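Long-range contact in putative adhesin (Bacteroides thetaiotaomicron, PDB 4QDG), which is a putative lipoprotein adhesin of the FimB/Mfa2 family and probably serves as an anchor or other component of pili at the outer membrane: residues A[165-179]-A[189-202]. Residues are numbered along the deposited sequence; the frame is centred on the assembly and turned at random.
Sequences VDDKKFEFEITDDNI and ENGMVTYTPWAQGQ
Ile-174 and Asp-176 of strand 170-176 pair with Tyr-195 and Val-193 of the short antiparallel strand 193-195. Four backbone hydrogen bonds join them. The straightest runs from Tyr-195 N to Ile-174 O (2.8 Å, 176°). Between these pairs, Thr-175 faces Thr-194 in a non-hydrogen-bonded pair, and its methyl CG2 lies beside Thr-194 OG1.

The carboxylate of Asp-177 takes two backbone N-H groups of residues 190-191. Its OD1 accepts from Asn-190 N (2.9 Å) through the syn lone pair. Its OD2 takes Gly-191 N (2.8 Å) from above the carboxylate plane. Gly-191 has a positive phi. Next along, Tyr-195 OH donates to Asn-178 OD1 (2.7 Å). The oxygen lies at the ring edge, in its plane, and the amide stands nearly perpendicular to the ring. The hydroxyl also accepts from Ser-224 N, and Asn-178 ND2 is taken up by Arg-225 O. Ile-179 CG2 packs on Val-193 CG2.

Past Pro-197, whose CG touches Phe-172 CB, residues 198-199 draw away from 165-179, and the side chains of Gln-200 and Gln-202 reach back across. Gln-200, extended with CG anti to its backbone N (chi1 -178°), brings NE2 to Phe-170 O (3.1 Å) and, weakly, to Asp-167 O. Its OE1 accepts from a water that also accepts from Phe-172 N. Gln-202 NE2 reaches Val-165 O almost straight (2.8 Å, 175°).

Strand 193-195 forms one edge of a four-stranded antiparallel sheet. Strand 170-176 lies between it and strand 235-240, where Arg-239 forms salt bridges with Glu-171 and Glu-173. Phe-172 and Ile-174 also pack against strand 140-159, and strand 199-207 pairs with strand 213-223. The contact thus runs from the edge of this sheet to strand 199-207, consistent with a beta-sandwich.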
ATOM      1  N   VAL A 165       0.738  27.578 -10.508  1.00 33.06           N
ATOM      2  CA  VAL A 165      -0.290  27.097  -9.583  1.00 30.62           C
ATOM      3  C   VAL A 165       0.349  27.134  -8.195  1.00 33.28           C
ATOM      4  O   VAL A 165       1.407  26.540  -7.994  1.00 32.98           O
ATOM      5  CB  VAL A 165      -0.935  25.728  -9.906  1.00 31.19           C
ATOM      6  CG1 VAL A 165      -2.020  25.396  -8.880  1.00 29.92           C
ATOM      7  CG2 VAL A 165      -1.529  25.712 -11.302  1.00 30.90           C
ATOM      8  N   ASP A 166      -0.247  27.909  -7.272  1.00 29.83           N
ATOM      9  CA  ASP A 166       0.257  28.015  -5.903  1.00 28.95           C
ATOM     10  C   ASP A 166      -0.396  26.935  -5.074  1.00 32.70           C
ATOM     11  O   ASP A 166      -1.611  26.968  -4.881  1.00 31.95           O
ATOM     12  CB  ASP A 166      -0.019  29.418  -5.340  1.00 30.34           C
ATOM     13  CG  ASP A 166       0.408  29.647  -3.899  1.00 37.97           C
ATOM     14  OD1 ASP A 166       1.135  28.790  -3.347  1.00 40.74           O
ATOM     15  OD2 ASP A 166       0.058  30.709  -3.340  1.00 43.91           O
ATOM     16  N   ASP A 167       0.405  25.975  -4.592  1.00 31.30           N
ATOM     17  CA  ASP A 167      -0.072  24.847  -3.787  1.00 31.94           C
ATOM     18  C   ASP A 167      -0.763  25.292  -2.501  1.00 35.46           C
ATOM     19  O   ASP A 167      -1.657  24.600  -2.023  1.00 34.76           O
ATOM     20  CB  ASP A 167       1.093  23.918  -3.426  1.00 34.00           C
ATOM     21  CG  ASP A 167       2.091  24.555  -2.480  1.00 40.21           C
ATOM     22  OD1 ASP A 167       2.801  25.473  -2.911  1.00 41.05           O
ATOM     23  OD2 ASP A 167       2.107  24.175  -1.289  1.00 49.14           O
ATOM     24  N   LYS A 168      -0.329  26.437  -1.942  1.00 31.83           N
ATOM     25  CA  LYS A 168      -0.814  26.997  -0.684  1.00 31.18           C
ATOM     26  C   LYS A 168      -2.266  27.458  -0.793  1.00 34.16           C
ATOM     27  O   LYS A 168      -2.914  27.681   0.230  1.00 32.70           O
ATOM     28  CB  LYS A 168       0.081  28.158  -0.223  1.00 33.91           C
ATOM     29  CG  LYS A 168       1.515  27.739   0.123  1.00 40.50           C
ATOM     30  CD  LYS A 168       2.378  28.959   0.513  1.00 38.39           C
ATOM     31  CE  LYS A 168       3.169  29.501  -0.644  1.00 47.22           C
ATOM     32  NZ  LYS A 168       2.404  30.494  -1.435  1.00 33.36           N
ATOM     33  N   LYS A 169      -2.786  27.584  -2.022  1.00 31.66           N
ATOM     34  CA  LYS A 169      -4.167  27.984  -2.240  1.00 32.16           C
ATOM     35  C   LYS A 169      -5.132  26.792  -2.099  1.00 33.45           C
ATOM     36  O   LYS A 169      -6.341  26.993  -2.141  1.00 31.60           O
ATOM     37  CB  LYS A 169      -4.298  28.612  -3.647  1.00 35.98           C
ATOM     38  CG  LYS A 169      -3.704  30.013  -3.761  1.00 32.60           C
ATOM     39  CD  LYS A 169      -3.987  30.574  -5.130  1.00 36.42           C
ATOM     40  CE  LYS A 169      -3.916  32.074  -5.138  1.00 50.97           C
ATOM     41  NZ  LYS A 169      -3.975  32.598  -6.527  1.00 67.88           N
ATOM     42  N   PHE A 170      -4.595  25.554  -1.939  1.00 30.79           N
ATOM     43  CA  PHE A 170      -5.375  24.319  -1.954  1.00 29.62           C
ATOM     44  C   PHE A 170      -5.123  23.351  -0.835  1.00 34.44           C
ATOM     45  O   PHE A 170      -4.012  23.222  -0.334  1.00 36.47           O
ATOM     46  CB  PHE A 170      -5.116  23.555  -3.263  1.00 28.99           C
ATOM     47  CG  PHE A 170      -5.423  24.354  -4.501  1.00 29.25           C
ATOM     48  CD1 PHE A 170      -6.721  24.431  -4.993  1.00 30.87           C
ATOM     49  CD2 PHE A 170      -4.410  25.018  -5.190  1.00 29.21           C
ATOM     50  CE1 PHE A 170      -6.997  25.127  -6.165  1.00 30.96           C
ATOM     51  CE2 PHE A 170      -4.697  25.748  -6.341  1.00 31.02           C
ATOM     52  CZ  PHE A 170      -5.985  25.793  -6.825  1.00 29.01           C
ATOM     53  N   GLU A 171      -6.182  22.630  -0.499  1.00 30.55           N
ATOM     54  CA  GLU A 171      -6.242  21.554   0.470  1.00 29.78           C
ATOM     55  C   GLU A 171      -6.513  20.287  -0.319  1.00 33.50           C
ATOM     56  O   GLU A 171      -7.375  20.280  -1.213  1.00 33.93           O
ATOM     57  CB  GLU A 171      -7.336  21.811   1.510  1.00 31.67           C
ATOM     58  CG  GLU A 171      -6.911  22.755   2.612  1.00 44.93           C
ATOM     59  CD  GLU A 171      -7.954  23.074   3.673  1.00 75.08           C
ATOM     60  OE1 GLU A 171      -9.141  22.701   3.504  1.00 59.45           O
ATOM     61  OE2 GLU A 171      -7.576  23.727   4.674  1.00 74.77           O
ATOM     62  N   PHE A 172      -5.752  19.231  -0.013  1.00 28.60           N
ATOM     63  CA  PHE A 172      -5.844  17.933  -0.683  1.00 27.60           C
ATOM     64  C   PHE A 172      -6.227  16.881   0.326  1.00 34.59           C
ATOM     65  O   PHE A 172      -5.681  16.869   1.425  1.00 33.99           O
ATOM     66  CB  PHE A 172      -4.517  17.555  -1.340  1.00 27.67           C
ATOM     67  CG  PHE A 172      -3.987  18.550  -2.349  1.00 28.65           C
ATOM     68  CD1 PHE A 172      -3.325  19.703  -1.932  1.00 28.70           C
ATOM     69  CD2 PHE A 172      -4.025  18.269  -3.717  1.00 28.12           C
ATOM     70  CE1 PHE A 172      -2.767  20.576  -2.865  1.00 30.24           C
ATOM     71  CE2 PHE A 172      -3.485  19.159  -4.644  1.00 30.16           C
ATOM     72  CZ  PHE A 172      -2.863  20.304  -4.218  1.00 28.91           C
ATOM     73  N   GLU A 173      -7.207  16.029  -0.026  1.00 32.60           N
ATOM     74  CA  GLU A 173      -7.680  14.971   0.869  1.00 32.05           C
ATOM     75  C   GLU A 173      -8.014  13.715   0.122  1.00 32.99           C
ATOM     76  O   GLU A 173      -8.437  13.765  -1.039  1.00 30.96           O
ATOM     77  CB  GLU A 173      -8.951  15.406   1.610  1.00 34.00           C
ATOM     78  CG  GLU A 173      -8.745  16.403   2.721  1.00 50.61           C
ATOM     79  CD  GLU A 173      -9.968  17.230   3.081  1.00 72.05           C
ATOM     80  OE1 GLU A 173     -11.029  17.091   2.428  1.00 73.08           O
ATOM     81  OE2 GLU A 173      -9.850  18.038   4.027  1.00 56.99           O
ATOM     82  N   ILE A 174      -7.881  12.587   0.828  1.00 28.23           N
ATOM     83  CA  ILE A 174      -8.344  11.289   0.388  1.00 26.70           C
ATOM     84  C   ILE A 174      -9.185  10.765   1.526  1.00 29.61           C
ATOM     85  O   ILE A 174      -8.693  10.658   2.641  1.00 28.69           O
ATOM     86  CB  ILE A 174      -7.276  10.280  -0.108  1.00 28.30           C
ATOM     87  CG1 ILE A 174      -6.660  10.763  -1.425  1.00 27.74           C
ATOM     88  CG2 ILE A 174      -7.900   8.884  -0.295  1.00 28.40           C
ATOM     89  CD1 ILE A 174      -5.378  10.005  -1.898  1.00 31.25           C
ATOM     90  N   THR A 175     -10.485  10.559   1.277  1.00 27.27           N
ATOM     91  CA  THR A 175     -11.353   9.927   2.253  1.00 26.29           C
ATOM     92  C   THR A 175     -11.507   8.462   1.827  1.00 30.29           C
ATOM     93  O   THR A 175     -11.695   8.152   0.639  1.00 27.72           O
ATOM     94  CB  THR A 175     -12.693  10.639   2.421  1.00 31.30           C
ATOM     95  OG1 THR A 175     -13.298  10.837   1.137  1.00 31.51           O
ATOM     96  CG2 THR A 175     -12.580  11.932   3.233  1.00 21.51           C
ATOM     97  N   ASP A 176     -11.411   7.564   2.805  1.00 28.09           N
ATOM     98  CA  ASP A 176     -11.530   6.123   2.578  1.00 26.45           C
ATOM     99  C   ASP A 176     -11.850   5.448   3.873  1.00 28.30           C
ATOM    100  O   ASP A 176     -11.763   6.071   4.920  1.00 30.14           O
ATOM    101  CB  ASP A 176     -10.210   5.552   1.983  1.00 26.81           C
ATOM    102  CG  ASP A 176     -10.351   4.274   1.176  1.00 27.40           C
ATOM    103  OD1 ASP A 176     -11.411   3.584   1.309  1.00 26.65           O
ATOM    104  OD2 ASP A 176      -9.455   3.999   0.350  1.00 34.48           O
ATOM    105  N   ASP A 177     -12.221   4.171   3.808  1.00 24.07           N
ATOM    106  CA  ASP A 177     -12.469   3.336   4.973  1.00 24.70           C
ATOM    107  C   ASP A 177     -11.613   2.089   4.748  1.00 29.67           C
ATOM    108  O   ASP A 177     -12.111   1.049   4.325  1.00 29.09           O
ATOM    109  CB  ASP A 177     -13.987   3.055   5.151  1.00 25.92           C
ATOM    110  CG  ASP A 177     -14.354   2.338   6.443  1.00 33.78           C
ATOM    111  OD1 ASP A 177     -13.466   1.660   7.029  1.00 33.14           O
ATOM    112  OD2 ASP A 177     -15.537   2.431   6.859  1.00 43.47           O
ATOM    113  N   ASN A 178     -10.298   2.220   4.963  1.00 28.89           N
ATOM    114  CA  ASN A 178      -9.369   1.136   4.635  1.00 29.00           C
ATOM    115  C   ASN A 178      -8.226   0.942   5.646  1.00 31.37           C
ATOM    116  O   ASN A 178      -7.176   0.471   5.245  1.00 29.73           O
ATOM    117  CB  ASN A 178      -8.758   1.432   3.230  1.00 26.51           C
ATOM    118  CG  ASN A 178      -7.934   2.695   3.142  1.00 30.14           C
ATOM    119  OD1 ASN A 178      -8.057   3.587   3.970  1.00 26.31           O
ATOM    120  ND2 ASN A 178      -7.064   2.804   2.116  1.00 21.47           N
ATOM    121  N   ILE A 179      -8.407   1.284   6.931  1.00 30.47           N
ATOM    122  CA  ILE A 179      -7.302   1.194   7.889  1.00 30.26           C
ATOM    123  C   ILE A 179      -7.378  -0.063   8.789  1.00 34.98           C
ATOM    124  O   ILE A 179      -6.480  -0.255   9.616  1.00 34.91           O
ATOM    125  CB  ILE A 179      -7.132   2.478   8.735  1.00 33.17           C
ATOM    126  CG1 ILE A 179      -8.279   2.687   9.738  1.00 35.30           C
ATOM    127  CG2 ILE A 179      -6.867   3.692   7.850  1.00 32.40           C
ATOM    128  CD1 ILE A 179      -7.834   3.381  11.006  1.00 36.46           C
ATOM    129  N   GLU A 189     -14.913  -2.822   7.421  1.00 33.91           N
ATOM    130  CA  GLU A 189     -15.555  -1.510   7.617  1.00 33.38           C
ATOM    131  C   GLU A 189     -15.337  -1.015   9.057  1.00 38.62           C
ATOM    132  O   GLU A 189     -15.696  -1.704  10.008  1.00 39.82           O
ATOM    133  CB  GLU A 189     -17.044  -1.575   7.252  1.00 34.80           C
ATOM    134  CG  GLU A 189     -17.644  -0.201   7.015  1.00 41.22           C
ATOM    135  CD  GLU A 189     -19.023  -0.154   6.380  1.00 59.94           C
ATOM    136  OE1 GLU A 189     -19.525  -1.214   5.940  1.00 57.34           O
ATOM    137  OE2 GLU A 189     -19.606   0.953   6.328  1.00 56.06           O
ATOM    138  N   ASN A 190     -14.687   0.150   9.208  1.00 35.31           N
ATOM    139  CA  ASN A 190     -14.303   0.674  10.519  1.00 35.11           C
ATOM    140  C   ASN A 190     -14.616   2.179  10.677  1.00 39.10           C
ATOM    141  O   ASN A 190     -14.375   2.759  11.743  1.00 40.75           O
ATOM    142  CB  ASN A 190     -12.796   0.421  10.719  1.00 35.48           C
ATOM    143  CG  ASN A 190     -12.316   0.603  12.141  1.00 58.90           C
ATOM    144  OD1 ASN A 190     -12.789  -0.045  13.074  1.00 55.07           O
ATOM    145  ND2 ASN A 190     -11.406   1.527  12.350  1.00 48.57           N
ATOM    146  N   GLY A 191     -15.183   2.779   9.641  1.00 33.25           N
ATOM    147  CA  GLY A 191     -15.506   4.200   9.618  1.00 32.38           C
ATOM    148  C   GLY A 191     -14.491   4.965   8.776  1.00 35.41           C
ATOM    149  O   GLY A 191     -13.289   4.637   8.752  1.00 33.31           O
HETATM  150  N   MSE A 192     -14.984   5.996   8.074  1.00 31.82           N
HETATM  151  CA  MSE A 192     -14.207   6.842   7.198  1.00 30.90           C
HETATM  152  C   MSE A 192     -13.048   7.520   7.924  1.00 37.94           C
HETATM  153  O   MSE A 192     -13.178   7.961   9.069  1.00 40.16           O
HETATM  154  CB  MSE A 192     -15.126   7.899   6.582  1.00 33.50           C
HETATM  155  CG  MSE A 192     -14.446   8.752   5.529  1.00 39.63           C
HETATM  156 SE   MSE A 192     -15.451  10.368   5.116  0.75 48.52          SE
HETATM  157  CE  MSE A 192     -14.883  11.494   6.699  1.00 46.12           C
ATOM    158  N   VAL A 193     -11.919   7.597   7.236  1.00 34.29           N
ATOM    159  CA  VAL A 193     -10.709   8.307   7.674  1.00 33.46           C
ATOM    160  C   VAL A 193     -10.397   9.338   6.599  1.00 34.63           C
ATOM    161  O   VAL A 193     -10.768   9.145   5.442  1.00 33.49           O
ATOM    162  CB  VAL A 193      -9.472   7.404   7.985  1.00 35.86           C
ATOM    163  CG1 VAL A 193      -9.770   6.433   9.117  1.00 36.70           C
ATOM    164  CG2 VAL A 193      -8.955   6.680   6.739  1.00 33.48           C
ATOM    165  N   THR A 194      -9.715  10.416   6.980  1.00 30.39           N
ATOM    166  CA  THR A 194      -9.267  11.441   6.055  1.00 29.63           C
ATOM    167  C   THR A 194      -7.727  11.428   6.034  1.00 34.71           C
ATOM    168  O   THR A 194      -7.088  11.585   7.071  1.00 37.11           O
ATOM    169  CB  THR A 194      -9.849  12.812   6.447  1.00 33.28           C
ATOM    170  OG1 THR A 194     -11.266  12.734   6.392  1.00 36.05           O
ATOM    171  CG2 THR A 194      -9.370  13.937   5.535  1.00 30.72           C
ATOM    172  N   TYR A 195      -7.148  11.224   4.853  1.00 29.83           N
ATOM    173  CA  TYR A 195      -5.714  11.326   4.644  1.00 28.33           C
ATOM    174  C   TYR A 195      -5.427  12.738   4.140  1.00 31.80           C
ATOM    175  O   TYR A 195      -6.160  13.238   3.274  1.00 30.23           O
ATOM    176  CB  TYR A 195      -5.203  10.292   3.609  1.00 27.08           C
ATOM    177  CG  TYR A 195      -5.360   8.831   3.986  1.00 26.82           C
ATOM    178  CD1 TYR A 195      -4.401   8.182   4.764  1.00 27.49           C
ATOM    179  CD2 TYR A 195      -6.408   8.074   3.477  1.00 26.68           C
ATOM    180  CE1 TYR A 195      -4.529   6.834   5.087  1.00 27.13           C
ATOM    181  CE2 TYR A 195      -6.516   6.716   3.745  1.00 28.06           C
ATOM    182  CZ  TYR A 195      -5.576   6.096   4.549  1.00 33.95           C
ATOM    183  OH  TYR A 195      -5.714   4.750   4.774  1.00 29.62           O
ATOM    184  N   THR A 196      -4.351  13.359   4.648  1.00 27.67           N
ATOM    185  CA  THR A 196      -3.904  14.675   4.185  1.00 27.46           C
ATOM    186  C   THR A 196      -2.443  14.521   3.705  1.00 32.69           C
ATOM    187  O   THR A 196      -1.808  13.510   4.017  1.00 32.69           O
ATOM    188  CB  THR A 196      -4.123  15.771   5.235  1.00 30.83           C
ATOM    189  OG1 THR A 196      -3.382  15.466   6.410  1.00 30.79           O
ATOM    190  CG2 THR A 196      -5.630  16.007   5.557  1.00 26.12           C
ATOM    191  N   PRO A 197      -1.895  15.459   2.910  1.00 31.00           N
ATOM    192  CA  PRO A 197      -0.525  15.257   2.387  1.00 31.28           C
ATOM    193  C   PRO A 197       0.597  15.271   3.428  1.00 36.49           C
ATOM    194  O   PRO A 197       0.575  16.044   4.394  1.00 37.94           O
ATOM    195  CB  PRO A 197      -0.352  16.432   1.431  1.00 33.25           C
ATOM    196  CG  PRO A 197      -1.765  16.834   1.058  1.00 36.49           C
ATOM    197  CD  PRO A 197      -2.500  16.683   2.340  1.00 32.22           C
ATOM    198  N   TRP A 198       1.575  14.393   3.216  1.00 32.03           N
ATOM    199  CA  TRP A 198       2.796  14.278   4.005  1.00 31.78           C
ATOM    200  C   TRP A 198       3.851  15.243   3.403  1.00 35.57           C
ATOM    201  O   TRP A 198       4.809  15.607   4.067  1.00 37.16           O
ATOM    202  CB  TRP A 198       3.310  12.814   4.081  1.00 29.64           C
ATOM    203  CG  TRP A 198       3.705  12.185   2.776  1.00 29.73           C
ATOM    204  CD1 TRP A 198       2.928  11.390   1.989  1.00 31.72           C
ATOM    205  CD2 TRP A 198       4.991  12.246   2.134  1.00 29.70           C
ATOM    206  NE1 TRP A 198       3.657  10.913   0.933  1.00 30.30           N
ATOM    207  CE2 TRP A 198       4.912  11.457   0.968  1.00 31.77           C
ATOM    208  CE3 TRP A 198       6.223  12.842   2.463  1.00 32.28           C
ATOM    209  CZ2 TRP A 198       5.993  11.309   0.083  1.00 31.17           C
ATOM    210  CZ3 TRP A 198       7.295  12.686   1.592  1.00 33.74           C
ATOM    211  CH2 TRP A 198       7.167  11.946   0.403  1.00 32.98           C
ATOM    212  N   ALA A 199       3.652  15.648   2.147  1.00 30.70           N
ATOM    213  CA  ALA A 199       4.465  16.601   1.389  1.00 29.36           C
ATOM    214  C   ALA A 199       3.566  17.371   0.441  1.00 32.38           C
ATOM    215  O   ALA A 199       2.611  16.814  -0.092  1.00 31.25           O
ATOM    216  CB  ALA A 199       5.565  15.888   0.625  1.00 28.94           C
ATOM    217  N   GLN A 200       3.837  18.659   0.277  1.00 29.62           N
ATOM    218  CA  GLN A 200       3.092  19.584  -0.580  1.00 29.50           C
ATOM    219  C   GLN A 200       4.022  20.739  -0.947  1.00 34.52           C
ATOM    220  O   GLN A 200       4.842  21.149  -0.132  1.00 35.91           O
ATOM    221  CB  GLN A 200       1.830  20.079   0.154  1.00 30.69           C
ATOM    222  CG  GLN A 200       0.924  21.029  -0.641  1.00 35.30           C
ATOM    223  CD  GLN A 200      -0.394  21.269   0.033  1.00 41.33           C
ATOM    224  OE1 GLN A 200      -0.842  20.490   0.874  1.00 41.72           O
ATOM    225  NE2 GLN A 200      -1.073  22.337  -0.364  1.00 38.20           N
ATOM    226  N   GLY A 201       3.903  21.226  -2.165  1.00 31.67           N
ATOM    227  CA  GLY A 201       4.734  22.314  -2.650  1.00 31.80           C
ATOM    228  C   GLY A 201       4.530  22.602  -4.115  1.00 35.28           C
ATOM    229  O   GLY A 201       3.472  22.319  -4.690  1.00 32.81           O
ATOM    230  N   GLN A 202       5.564  23.167  -4.723  1.00 33.54           N
ATOM    231  CA  GLN A 202       5.591  23.492  -6.126  1.00 32.72           C
ATOM    232  C   GLN A 202       6.718  22.727  -6.801  1.00 35.70           C
ATOM    233  O   GLN A 202       7.721  22.399  -6.165  1.00 35.01           O
ATOM    234  CB  GLN A 202       5.734  25.009  -6.336  1.00 34.72           C
ATOM    235  CG  GLN A 202       4.434  25.781  -6.088  1.00 41.44           C
ATOM    236  CD  GLN A 202       4.578  27.272  -6.251  1.00 66.10           C
ATOM    237  OE1 GLN A 202       5.522  27.887  -5.762  1.00 70.68           O
ATOM    238  NE2 GLN A 202       3.627  27.889  -6.912  1.00 60.50           N
TER
HETATM  239  O   HOH W   1       5.061  27.381  -2.421  1.00 55.62           O
HETATM  240  O   HOH W   2      -3.473  20.026   1.720  1.00 26.56           O